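Local coordinates for protein 6-aminohexanoate-cyclic-dimer hydrolase (Arthrobacter sp., PDB 3A2Q) that hydrolyses the cyclic dimer of 6-aminohexanoate, a nylon-6 by-product, opening one of its amide bonds to give the linear dimer, at residues Y69-L74 and F112-K117; P140-R145 and D445-G450. The protein carries 1 engineered substitution. All coordinates share one frame; numbering follows the deposited sequence.

Contact 1 (Y69-L74 and F112-K117); sequences YLLKDL and FVLLGK
The phenol ring of Y69 takes the CD1 methyl of L114 over one face, a CH-pi contact with L114 CD1 4.2 Å from the ring centroid. With chi1 at 88°, CG of Y69 lies between backbone N and carbonyl carbon, turning the ring back over the neighbouring strand. F112 CB meets the ring obliquely, 3.7 Å from Y69 CD2, while the F112 ring itself stacks on F64. The same L114 methyl also packs against L71 CB.

The backbones pair as parallel strands. Y69 N donates to V113 O, Y69 O accepts from L115 N at 3.1 Å, and L71 N gives a nearly straight bond of 3.0 Å to G116 O. L70 CD2 reaches over the glycine to within 3.4 Å of G116 O.

Just beyond the end of strand 69-72, D73 forms a buried salt bridge, its OD1 2.9 Å from K117 NZ, which comes to the anti side of the carboxylate, tilted out of its plane. I82 O and a water held by K72 O share the ammonium; T84, S85 and N83 hold the carboxylate.

K72, by similarity a charge-relay residue, makes no side-chain contact with 112-117; its NZ hydrogen-bonds to S150 OG. The two strands, joined through helices 88-93 and 102-110, form a beta-alpha-beta crossover; helix 102-110 covers Y69 and L71, helix 50-59 packs on V113 to L115, and strand 165-170 flanks 69-72.

Contact 2 (P140-R145 and D445-G450); sequences PWNLGR and DGMPIG
W141 and P448 supply the apolar part of this contact, which illustrates how a loop can be fastened to the start of a distant strand by several unlike interactions. P448 CG sits almost exactly over the five-membered ring of the indole, 3.4 Å from its centroid and 8° off the ring normal, a close CH-pi contact. The indole NE1 is hydrogen-bonded to C182 O, which helps fix the rotation of the ring under the proline. Were W141 replaced by alanine, the P448 ring would probably lose the flat surface it rests on, and C182 O its indole donor.

M447 lies against N142 and R145. Bent at both chi2 and chi3, it brings SD to 3.5 Å from N142 CB and CE to 3.6 Å from R145 CG, while its CG lies over one face of the R145 guanidinium.

The charged part is a salt bridge in which R145 NH2 donates to D445 OD2 at 2.7 Å. The bond is bent, 132° at the hydrogen, and comes to the syn side of the carboxylate but tilted out of its plane, which is turned 50° from that of the guanidinium. A water accepts from R145 NH1 and donates to D445 OD2, forming a second, indirect link; D445 OD1 is held by S443 OG.

Another water joins N142 ND2 to D445 O. The other end of the amide, N142 OD1, accepts from G144 N at 3.1 Å.

That bond makes an Asx turn, set within a type I beta turn from N142 to R145. The compact turn packs against the loop joining antiparallel strands 435-442 and 448-455 of the amidase sheet, away from the annotated active-site residues.

Both contacts reach the same mixed sheet of the amidase fold, but their centres are about 24 Å apart. Contact 1 is wholly buried and lies inside the sheet, joining two neighbouring parallel strands; contact 2 is partly buried and sets an irregular loop against the lead-in to a strand further across. Their chemistry follows. Backbone hydrogen bonds run through the first, with side chains packed on both faces, whereas the second relies on side chains and waters, one bound to a backbone carbonyl. Each has one salt bridge: buried in contact 1, with several protein partners and one water; in contact 2, involving an exposed aspartate. Only contact 1 holds a residue of the probable charge relay.

Contact 1 (Y69-L74 and F112-K117)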
# COMPACT_ATOMS: atom_id res chain seq x y z
N TYR A 69 14.51 -0.51 6.78
CA TYR A 69 13.22 -0.43 6.10
C TYR A 69 13.15 -1.56 5.09
O TYR A 69 14.17 -2.12 4.70
CB TYR A 69 13.04 0.94 5.41
CG TYR A 69 13.56 1.03 4.00
CD1 TYR A 69 12.72 0.85 2.91
CD2 TYR A 69 14.91 1.31 3.75
CE1 TYR A 69 13.19 0.97 1.60
CE2 TYR A 69 15.39 1.43 2.45
CZ TYR A 69 14.52 1.26 1.38
OH TYR A 69 14.99 1.38 0.09
N LEU A 70 11.93 -1.90 4.68
CA LEU A 70 11.73 -2.98 3.72
C LEU A 70 11.11 -2.48 2.42
O LEU A 70 10.31 -1.54 2.42
CB LEU A 70 10.85 -4.06 4.36
CG LEU A 70 11.56 -4.83 5.48
CD1 LEU A 70 10.55 -5.59 6.32
CD2 LEU A 70 12.59 -5.76 4.87
N LEU A 71 11.47 -3.13 1.33
CA LEU A 71 11.03 -2.78 -0.01
C LEU A 71 10.22 -3.90 -0.66
O LEU A 71 10.61 -5.06 -0.59
CB LEU A 71 12.27 -2.47 -0.86
CG LEU A 71 12.15 -1.81 -2.23
CD1 LEU A 71 11.74 -0.36 -2.05
CD2 LEU A 71 13.50 -1.90 -2.94
N LYS A 72 9.11 -3.55 -1.29
CA LYS A 72 8.27 -4.53 -1.96
C LYS A 72 9.02 -4.98 -3.22
O LYS A 72 9.65 -4.16 -3.88
CB LYS A 72 6.93 -3.91 -2.36
CG LYS A 72 5.93 -4.86 -3.00
CD LYS A 72 4.66 -4.13 -3.37
CE LYS A 72 3.56 -5.07 -3.85
NZ LYS A 72 2.34 -4.33 -4.30
N ASP A 73 8.97 -6.27 -3.54
CA ASP A 73 9.67 -6.76 -4.72
C ASP A 73 8.80 -6.58 -5.96
O ASP A 73 8.47 -7.54 -6.67
CB ASP A 73 10.07 -8.23 -4.56
CG ASP A 73 10.90 -8.74 -5.73
OD1 ASP A 73 11.74 -7.97 -6.24
OD2 ASP A 73 10.72 -9.90 -6.14
N LEU A 74 8.42 -5.33 -6.21
CA LEU A 74 7.59 -4.97 -7.35
C LEU A 74 7.79 -3.48 -7.67
O LEU A 74 7.91 -2.65 -6.76
CB LEU A 74 6.11 -5.22 -7.03
CG LEU A 74 5.12 -5.10 -8.19
CD1 LEU A 74 5.33 -6.25 -9.18
CD2 LEU A 74 3.70 -5.13 -7.65
N PHE A 112 18.28 5.63 5.92
CA PHE A 112 17.63 4.33 6.06
C PHE A 112 18.52 3.25 5.46
O PHE A 112 19.30 3.52 4.54
CB PHE A 112 16.28 4.33 5.33
CG PHE A 112 15.19 5.10 6.04
CD1 PHE A 112 14.57 4.57 7.16
CD2 PHE A 112 14.78 6.34 5.57
CE1 PHE A 112 13.55 5.27 7.82
CE2 PHE A 112 13.76 7.05 6.22
CZ PHE A 112 13.15 6.51 7.34
N VAL A 113 18.43 2.03 5.97
CA VAL A 113 19.23 0.93 5.44
C VAL A 113 18.30 -0.14 4.86
O VAL A 113 17.35 -0.57 5.52
CB VAL A 113 20.17 0.30 6.52
CG1 VAL A 113 20.98 1.40 7.21
CG2 VAL A 113 19.37 -0.48 7.55
N LEU A 114 18.55 -0.55 3.62
CA LEU A 114 17.72 -1.55 2.96
C LEU A 114 17.94 -2.93 3.58
O LEU A 114 18.95 -3.58 3.33
CB LEU A 114 18.03 -1.60 1.46
CG LEU A 114 17.17 -2.55 0.64
CD1 LEU A 114 15.70 -2.29 0.94
CD2 LEU A 114 17.46 -2.37 -0.84
N LEU A 115 16.96 -3.37 4.37
CA LEU A 115 17.03 -4.66 5.06
C LEU A 115 16.64 -5.85 4.21
O LEU A 115 17.11 -6.97 4.44
CB LEU A 115 16.15 -4.62 6.31
CG LEU A 115 16.25 -5.81 7.27
CD1 LEU A 115 17.67 -5.89 7.83
CD2 LEU A 115 15.24 -5.64 8.40
N GLY A 116 15.77 -5.64 3.22
CA GLY A 116 15.35 -6.73 2.37
C GLY A 116 14.08 -6.42 1.59
O GLY A 116 13.57 -5.30 1.64
N LYS A 117 13.58 -7.41 0.86
CA LYS A 117 12.37 -7.24 0.06
C LYS A 117 11.20 -8.06 0.60
O LYS A 117 11.39 -9.14 1.17
CB LYS A 117 12.64 -7.63 -1.39
CG LYS A 117 13.65 -6.76 -2.11
CD LYS A 117 13.64 -7.10 -3.58
CE LYS A 117 14.42 -6.10 -4.41
NZ LYS A 117 14.14 -6.35 -5.85
O HOH W 1 12.15 -4.22 -5.42

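Contact 2 (P140-R145 and D445-G450)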
# COMPACT_ATOMS: atom_id res chain seq x y z
N PRO A 140 0.34 -11.85 11.12
CA PRO A 140 0.93 -11.91 12.47
C PRO A 140 -0.14 -11.96 13.56
O PRO A 140 0.10 -12.46 14.66
CB PRO A 140 1.77 -10.64 12.55
CG PRO A 140 2.11 -10.35 11.11
CD PRO A 140 0.85 -10.68 10.38
N TRP A 141 -1.33 -11.43 13.26
CA TRP A 141 -2.42 -11.43 14.23
C TRP A 141 -3.13 -12.78 14.28
O TRP A 141 -3.74 -13.12 15.28
CB TRP A 141 -3.43 -10.32 13.90
CG TRP A 141 -2.85 -8.93 13.95
CD1 TRP A 141 -2.11 -8.32 12.98
CD2 TRP A 141 -2.93 -8.01 15.04
NE1 TRP A 141 -1.71 -7.07 13.41
CE2 TRP A 141 -2.20 -6.85 14.67
CE3 TRP A 141 -3.54 -8.04 16.30
CZ2 TRP A 141 -2.07 -5.74 15.51
CZ3 TRP A 141 -3.40 -6.93 17.15
CH2 TRP A 141 -2.67 -5.80 16.74
N ASN A 142 -3.05 -13.52 13.18
CA ASN A 142 -3.67 -14.84 13.06
C ASN A 142 -3.06 -15.52 11.83
O ASN A 142 -3.44 -15.22 10.70
CB ASN A 142 -5.18 -14.69 12.88
CG ASN A 142 -5.91 -16.01 13.00
OD1 ASN A 142 -5.45 -17.03 12.49
ND2 ASN A 142 -7.05 -15.99 13.68
N LEU A 143 -2.14 -16.44 12.06
CA LEU A 143 -1.43 -17.14 10.98
C LEU A 143 -2.29 -17.86 9.94
O LEU A 143 -1.81 -18.20 8.86
CB LEU A 143 -0.42 -18.11 11.58
CG LEU A 143 0.63 -17.43 12.46
CD1 LEU A 143 1.57 -18.47 13.07
CD2 LEU A 143 1.41 -16.41 11.64
N GLY A 144 -3.56 -18.08 10.25
CA GLY A 144 -4.42 -18.74 9.29
C GLY A 144 -5.14 -17.73 8.42
O GLY A 144 -5.94 -18.10 7.56
N ARG A 145 -4.84 -16.45 8.62
CA ARG A 145 -5.49 -15.38 7.86
C ARG A 145 -4.58 -14.68 6.86
O ARG A 145 -3.37 -14.61 7.04
CB ARG A 145 -6.06 -14.31 8.80
CG ARG A 145 -7.09 -14.78 9.80
CD ARG A 145 -8.41 -15.20 9.16
NE ARG A 145 -9.39 -15.48 10.20
CZ ARG A 145 -10.35 -14.64 10.59
NH1 ARG A 145 -10.48 -13.46 10.00
NH2 ARG A 145 -11.15 -14.98 11.58
N ASP A 445 -13.20 -11.02 16.70
CA ASP A 445 -12.34 -12.18 16.84
C ASP A 445 -10.86 -11.83 16.75
O ASP A 445 -10.03 -12.64 16.33
CB ASP A 445 -12.74 -13.30 15.85
CG ASP A 445 -12.49 -12.95 14.40
OD1 ASP A 445 -12.29 -11.76 14.07
OD2 ASP A 445 -12.53 -13.88 13.57
N GLY A 446 -10.54 -10.59 17.15
CA GLY A 446 -9.17 -10.12 17.20
C GLY A 446 -8.38 -9.72 15.97
O GLY A 446 -7.15 -9.63 16.03
N MET A 447 -9.07 -9.48 14.85
CA MET A 447 -8.39 -9.09 13.62
C MET A 447 -8.49 -7.57 13.41
O MET A 447 -9.55 -6.98 13.61
CB MET A 447 -9.02 -9.81 12.42
CG MET A 447 -8.90 -11.33 12.46
SD MET A 447 -7.20 -11.88 12.66
CE MET A 447 -6.53 -11.49 11.05
N PRO A 448 -7.38 -6.93 13.02
CA PRO A 448 -7.39 -5.47 12.79
C PRO A 448 -8.39 -5.01 11.73
O PRO A 448 -8.61 -5.69 10.73
CB PRO A 448 -5.95 -5.17 12.40
CG PRO A 448 -5.16 -6.26 13.09
CD PRO A 448 -6.03 -7.48 12.86
N ILE A 449 -8.99 -3.85 11.98
CA ILE A 449 -9.95 -3.23 11.06
C ILE A 449 -9.48 -1.79 10.86
O ILE A 449 -9.39 -1.02 11.82
CB ILE A 449 -11.39 -3.20 11.65
CG1 ILE A 449 -11.95 -4.62 11.74
CG2 ILE A 449 -12.30 -2.33 10.79
CD1 ILE A 449 -13.37 -4.70 12.28
N GLY A 450 -9.16 -1.42 9.63
CA GLY A 450 -8.70 -0.07 9.38
C GLY A 450 -9.81 0.92 9.08
O GLY A 450 -10.89 0.56 8.61
O HOH W 2 -7.90 -14.07 15.34
O HOH W 3 -12.81 -12.48 11.24